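Local coordinates for MaoC family protein (Mycobacterium tuberculosis H37Rv, PDB 3KHP) that probably interconverts (3R)-3-hydroxyacyl and trans-2-enoyl thioesters as a dehydratase and hydratase of the MaoC type, at residues R43-Y48 with I69-L74; T76-C81 with Q104-H109. All blocks are in the same frame, centred on the assembly; numbering follows the deposited sequence.

Interaction 1: residues R43-Y48 with I69-L74; sequences RDTLLY and IDQQVL
Thr45 meets Gln71 because its first torsion (chi1 39°) tucks OG1 between its own backbone N and carbonyl carbon and leaves CG2 beside the backbone N, pointing at Val73. Gln71 answers with CG anti to its backbone N (chi1 -166°) and an extended chain, long enough to carry the amide from the loop to the helix. There NE2 donates a weak, bent hydrogen bond to Thr45 OG1 (3.0 Å). The single hydroxyl proton has two carbonyls to turn to, Ala114 O, its main partner, and Asp42 O, so a small polar side chain suits a spot where helix and loops converge. Leu46 covers one face of the Gln71 amide, its methyl CD2 almost directly over Gln71 CD at 3.8 Å.

The helix, 42-51, belongs to the N-terminal part of a double hot-dog fold and is packed here against the irregular loop that follows helix 59-62. Val73, branched at CB, lays CG1 against Thr45 CG2 at 3.7 Å, the two side chains meeting at about a right angle. A bound water then bridges the backbones, donating to Thr45 O (3.1 Å) and accepting from Leu74 N (2.9 Å), which satisfies a loop N-H without a direct bond to the helix. One turn on, Tyr48 turns its ring edge to Leu74, CE2 lying 4.2 Å from Leu74 CB. On the subunit interface, outside this contact, Arg43 forms a salt bridge with Asp44 of the second subunit, and Asp44 reciprocates with Arg43 of that subunit.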
loop_
_atom_site.group_PDB
_atom_site.type_symbol
_atom_site.label_atom_id
_atom_site.label_comp_id
_atom_site.label_asym_id
_atom_site.label_seq_id
_atom_site.Cartn_x
_atom_site.Cartn_y
_atom_site.Cartn_z
ATOM N N ARG A 43 10.242 2.240 2.551
ATOM C CA ARG A 43 9.099 1.571 1.921
ATOM C C ARG A 43 7.814 1.789 2.714
ATOM O O ARG A 43 6.754 1.945 2.142
ATOM C CB ARG A 43 9.385 0.095 1.848
ATOM C CG ARG A 43 8.390 -0.696 1.080
ATOM C CD ARG A 43 8.657 -2.100 1.374
ATOM N NE ARG A 43 8.080 -3.014 0.419
ATOM C CZ ARG A 43 7.663 -4.234 0.741
ATOM N NH1 ARG A 43 7.736 -4.645 2.004
ATOM N NH2 ARG A 43 7.162 -5.044 -0.193
ATOM N N ASP A 44 7.928 1.763 4.034
ATOM C CA ASP A 44 6.791 1.917 4.903
ATOM C C ASP A 44 6.206 3.317 4.801
ATOM O O ASP A 44 5.000 3.471 4.816
ATOM C CB ASP A 44 7.192 1.652 6.373
ATOM C CG ASP A 44 7.629 0.255 6.598
ATOM O OD1 ASP A 44 6.824 -0.626 6.310
ATOM O OD2 ASP A 44 8.794 0.001 7.003
ATOM N N THR A 45 7.059 4.337 4.734
ATOM C CA THR A 45 6.567 5.720 4.807
ATOM C C THR A 45 6.040 6.103 3.433
ATOM O O THR A 45 5.068 6.818 3.322
ATOM C CB THR A 45 7.630 6.700 5.315
ATOM O OG1 THR A 45 8.908 6.359 4.768
ATOM C CG2 THR A 45 7.734 6.685 6.865
ATOM N N LEU A 46 6.668 5.563 2.390
ATOM C CA LEU A 46 6.157 5.689 1.045
ATOM C C LEU A 46 4.785 5.006 0.938
ATOM O O LEU A 46 3.822 5.607 0.460
ATOM C CB LEU A 46 7.138 5.056 0.036
ATOM C CG LEU A 46 8.482 5.792 -0.146
ATOM C CD1 LEU A 46 9.478 4.913 -0.848
ATOM C CD2 LEU A 46 8.318 7.165 -0.830
ATOM N N LEU A 47 4.706 3.753 1.392
ATOM C CA LEU A 47 3.452 3.004 1.323
ATOM C C LEU A 47 2.317 3.696 2.067
ATOM O O LEU A 47 1.152 3.642 1.630
ATOM C CB LEU A 47 3.650 1.585 1.885
ATOM C CG LEU A 47 2.444 0.658 1.775
ATOM C CD1 LEU A 47 1.845 0.667 0.388
ATOM C CD2 LEU A 47 2.818 -0.787 2.184
ATOM N N TYR A 48 2.660 4.328 3.191
ATOM C CA TYR A 48 1.676 5.042 4.023
ATOM C C TYR A 48 1.184 6.233 3.226
ATOM O O TYR A 48 -0.018 6.464 3.143
ATOM C CB TYR A 48 2.298 5.505 5.359
ATOM C CG TYR A 48 1.386 6.428 6.147
ATOM C CD1 TYR A 48 0.402 5.916 6.984
ATOM C CD2 TYR A 48 1.501 7.791 6.062
ATOM C CE1 TYR A 48 -0.486 6.742 7.648
ATOM C CE2 TYR A 48 0.624 8.627 6.757
ATOM C CZ TYR A 48 -0.341 8.089 7.566
ATOM O OH TYR A 48 -1.184 8.892 8.271
ATOM N N ILE A 69 14.577 16.294 -4.753
ATOM C CA ILE A 69 13.457 16.140 -3.837
ATOM C C ILE A 69 13.851 15.099 -2.807
ATOM O O ILE A 69 14.029 13.935 -3.112
ATOM C CB ILE A 69 12.197 15.698 -4.577
ATOM C CG1 ILE A 69 11.877 16.641 -5.758
ATOM C CG2 ILE A 69 11.018 15.642 -3.610
ATOM C CD1 ILE A 69 10.733 16.172 -6.698
ATOM N N ASP A 70 14.041 15.569 -1.588
ATOM C CA ASP A 70 14.265 14.685 -0.428
ATOM C C ASP A 70 12.917 14.165 0.003
ATOM O O ASP A 70 11.978 14.930 0.057
ATOM C CB ASP A 70 14.874 15.471 0.729
ATOM C CG ASP A 70 16.260 15.911 0.440
ATOM O OD1 ASP A 70 17.043 15.045 -0.006
ATOM O OD2 ASP A 70 16.560 17.113 0.647
ATOM N N GLN A 71 12.836 12.886 0.342
ATOM C CA GLN A 71 11.591 12.362 0.890
ATOM C C GLN A 71 11.223 13.109 2.166
ATOM O O GLN A 71 12.072 13.323 3.034
ATOM C CB GLN A 71 11.696 10.863 1.192
ATOM C CG GLN A 71 10.323 10.240 1.433
ATOM C CD GLN A 71 10.433 8.845 1.871
ATOM O OE1 GLN A 71 11.444 8.191 1.611
ATOM N NE2 GLN A 71 9.396 8.341 2.535
ATOM N N GLN A 72 9.974 13.536 2.242
ATOM C CA GLN A 72 9.330 13.949 3.476
ATOM C C GLN A 72 8.298 12.872 3.943
ATOM O O GLN A 72 7.738 12.136 3.127
ATOM C CB GLN A 72 8.575 15.257 3.249
ATOM C CG GLN A 72 9.449 16.415 2.851
ATOM C CD GLN A 72 8.688 17.711 2.795
ATOM O OE1 GLN A 72 8.125 18.143 3.791
ATOM N NE2 GLN A 72 8.675 18.350 1.625
ATOM N N VAL A 73 8.045 12.820 5.253
ATOM C CA VAL A 73 7.131 11.859 5.873
ATOM C C VAL A 73 5.923 12.602 6.385
ATOM O O VAL A 73 6.045 13.622 7.041
ATOM C CB VAL A 73 7.824 11.119 7.021
ATOM C CG1 VAL A 73 6.838 10.152 7.711
ATOM C CG2 VAL A 73 8.999 10.358 6.477
ATOM N N LEU A 74 4.732 12.133 6.071
ATOM C CA LEU A 74 3.573 12.857 6.589
ATOM C C LEU A 74 3.526 12.782 8.120
ATOM O O LEU A 74 3.908 11.766 8.730
ATOM C CB LEU A 74 2.291 12.352 5.975
ATOM C CG LEU A 74 2.182 12.584 4.476
ATOM C CD1 LEU A 74 1.127 11.686 3.880
ATOM C CD2 LEU A 74 1.947 14.016 4.191
HETATM O O HOH W 1 4.809 9.657 4.538
#

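Interaction 2: residues T76-C81 with Q104-H109; sequences TYAVIC and QGIRLH
The flat amide of Gln104 takes the methyl CG1 of Val79 over one face, 3.8 Å from NE2, while Gly105 O lies toward the other side of the amide plane, off the NE2 end. That carbonyl receives a bond from Gln104 NE2 (3.1 Å) that is bent and tilted, the donor standing above the carbonyl plane. At the other end of the amide, OE1 is paired with Thr158, so both polar ends of a buried glutamine have partners and its face can serve as an apolar surface.

In this hot-dog fold the short helix 78-81, preceded by a 3-10 turn, lies on the face of strand 103-108 that also meets helix 231-245. Alternate residues of the strand, Gln104, Ile106 and Leu108, point to the helix, and Ile106 does most of the filling. With CG1 placed between its backbone N and carbonyl carbon (chi1 68°), its two branches diverge: CD1 presses on Thr76 CA at 3.6 Å, while CG2 touches Val79 CG1 at 3.6 Å and Ala78 CB at 4.2 Å. Tyr235 of helix 231-245 packs on Thr76, Gln104 and Ile106. A small alanine suits the point where the two backbones come nearest, CA to CA, and Leu108 reaches it from farther along the strand, its CD2 lying 4.4 Å from Ala78 CB.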
loop_
_atom_site.group_PDB
_atom_site.type_symbol
_atom_site.label_atom_id
_atom_site.label_comp_id
_atom_site.label_asym_id
_atom_site.label_seq_id
_atom_site.Cartn_x
_atom_site.Cartn_y
_atom_site.Cartn_z
ATOM N N THR A 76 1.065 12.715 10.118
ATOM C CA THR A 76 0.079 11.747 10.575
ATOM C C THR A 76 0.619 10.332 10.596
ATOM O O THR A 76 -0.034 9.438 11.157
ATOM C CB THR A 76 -1.184 11.726 9.748
ATOM O OG1 THR A 76 -0.877 11.319 8.419
ATOM C CG2 THR A 76 -1.889 13.061 9.793
ATOM N N TYR A 77 1.809 10.112 10.019
ATOM C CA TYR A 77 2.487 8.821 10.205
ATOM C C TYR A 77 2.738 8.518 11.713
ATOM O O TYR A 77 2.977 7.381 12.070
ATOM C CB TYR A 77 3.774 8.729 9.373
ATOM C CG TYR A 77 4.391 7.355 9.339
ATOM C CD1 TYR A 77 3.757 6.298 8.678
ATOM C CD2 TYR A 77 5.579 7.092 10.018
ATOM C CE1 TYR A 77 4.298 5.012 8.680
ATOM C CE2 TYR A 77 6.133 5.794 10.044
ATOM C CZ TYR A 77 5.487 4.768 9.357
ATOM O OH TYR A 77 6.018 3.519 9.384
ATOM N N ALA A 78 2.653 9.507 12.596
ATOM C CA ALA A 78 2.794 9.234 14.044
ATOM C C ALA A 78 1.784 8.185 14.541
ATOM O O ALA A 78 2.082 7.461 15.455
ATOM C CB ALA A 78 2.670 10.479 14.860
ATOM N N VAL A 79 0.630 8.075 13.909
ATOM C CA VAL A 79 -0.346 7.089 14.336
ATOM C C VAL A 79 0.074 5.655 14.062
ATOM O O VAL A 79 -0.407 4.751 14.737
ATOM C CB VAL A 79 -1.749 7.360 13.780
ATOM C CG1 VAL A 79 -2.226 8.789 14.184
ATOM C CG2 VAL A 79 -1.817 7.109 12.285
ATOM N N ILE A 80 1.049 5.452 13.168
ATOM C CA ILE A 80 1.552 4.141 12.892
ATOM C C ILE A 80 2.824 3.797 13.648
ATOM O O ILE A 80 2.946 2.695 14.139
ATOM C CB ILE A 80 1.861 3.981 11.415
ATOM C CG1 ILE A 80 0.636 4.339 10.553
ATOM C CG2 ILE A 80 2.376 2.559 11.145
ATOM C CD1 ILE A 80 -0.632 3.438 10.811
ATOM N N CYS A 81 3.779 4.729 13.738
ATOM C CA CYS A 81 5.048 4.517 14.472
ATOM C C CYS A 81 5.024 4.950 15.929
ATOM O O CYS A 81 6.009 4.754 16.648
ATOM C CB CYS A 81 6.235 5.242 13.790
ATOM S SG CYS A 81 6.071 7.005 13.667
ATOM N N GLN A 104 -8.591 11.613 17.554
ATOM C CA GLN A 104 -7.152 11.336 17.453
ATOM C C GLN A 104 -6.349 12.631 17.378
ATOM O O GLN A 104 -6.670 13.528 16.614
ATOM C CB GLN A 104 -6.850 10.506 16.207
ATOM C CG GLN A 104 -5.375 10.142 16.024
ATOM C CD GLN A 104 -4.933 9.138 17.057
ATOM O OE1 GLN A 104 -5.662 8.153 17.324
ATOM N NE2 GLN A 104 -3.739 9.361 17.653
ATOM N N GLY A 105 -5.285 12.711 18.159
ATOM C CA GLY A 105 -4.388 13.848 18.138
ATOM C C GLY A 105 -2.978 13.345 17.947
ATOM O O GLY A 105 -2.640 12.212 18.354
ATOM N N ILE A 106 -2.160 14.148 17.275
ATOM C CA ILE A 106 -0.763 13.848 17.194
ATOM C C ILE A 106 -0.009 15.138 17.484
ATOM O O ILE A 106 -0.509 16.196 17.251
ATOM C CB ILE A 106 -0.352 13.266 15.832
ATOM C CG1 ILE A 106 -0.480 14.323 14.743
ATOM C CG2 ILE A 106 -1.151 12.001 15.471
ATOM C CD1 ILE A 106 -0.003 13.857 13.432
ATOM N N ARG A 107 1.194 15.045 18.010
ATOM C CA ARG A 107 2.038 16.228 18.152
ATOM C C ARG A 107 3.450 15.822 17.793
ATOM O O ARG A 107 3.932 14.805 18.285
ATOM C CB ARG A 107 1.940 16.784 19.588
ATOM C CG ARG A 107 2.823 17.966 19.877
ATOM C CD ARG A 107 2.466 18.683 21.217
ATOM N NE ARG A 107 1.090 19.152 21.211
ATOM C CZ ARG A 107 0.695 20.356 20.820
ATOM N NH1 ARG A 107 1.575 21.266 20.410
ATOM N NH2 ARG A 107 -0.596 20.661 20.839
ATOM N N LEU A 108 4.104 16.593 16.930
ATOM C CA LEU A 108 5.472 16.270 16.507
ATOM C C LEU A 108 6.451 17.305 17.059
ATOM O O LEU A 108 6.136 18.475 17.171
ATOM C CB LEU A 108 5.570 16.195 14.980
ATOM C CG LEU A 108 5.082 14.914 14.254
ATOM C CD1 LEU A 108 5.846 13.632 14.643
ATOM C CD2 LEU A 108 3.602 14.753 14.487
ATOM N N HIS A 109 7.639 16.837 17.423
ATOM C CA HIS A 109 8.699 17.673 17.975
ATOM C C HIS A 109 9.917 17.690 17.099
ATOM O O HIS A 109 10.840 18.479 17.326
ATOM C CB HIS A 109 9.060 17.146 19.345
ATOM C CG HIS A 109 7.913 17.207 20.280
ATOM N ND1 HIS A 109 7.514 18.381 20.877
ATOM C CD2 HIS A 109 6.992 16.276 20.621
ATOM C CE1 HIS A 109 6.432 18.156 21.597
ATOM N NE2 HIS A 109 6.097 16.884 21.465
#

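From the N terminus the chain runs through helix 42-51, passes helix 59-62 and returns along 69-74, where interaction 1 closes the first loop. Two residues later 76-81 begins, and after a second, mostly irregular excursion strand 103-108 closes interaction 2. The two loops follow in series, neither nested nor crossed. In space they meet: Tyr48 OH lies 2.5 Å from Thr76 OG1, a probable hydrogen bond, and the rings of Tyr48 and Tyr77 pack edge-to-face, with Tyr77 also touching Thr45. Helix 42-51, which faces the second subunit, is thereby connected through the 76-81 turn to the central sheet.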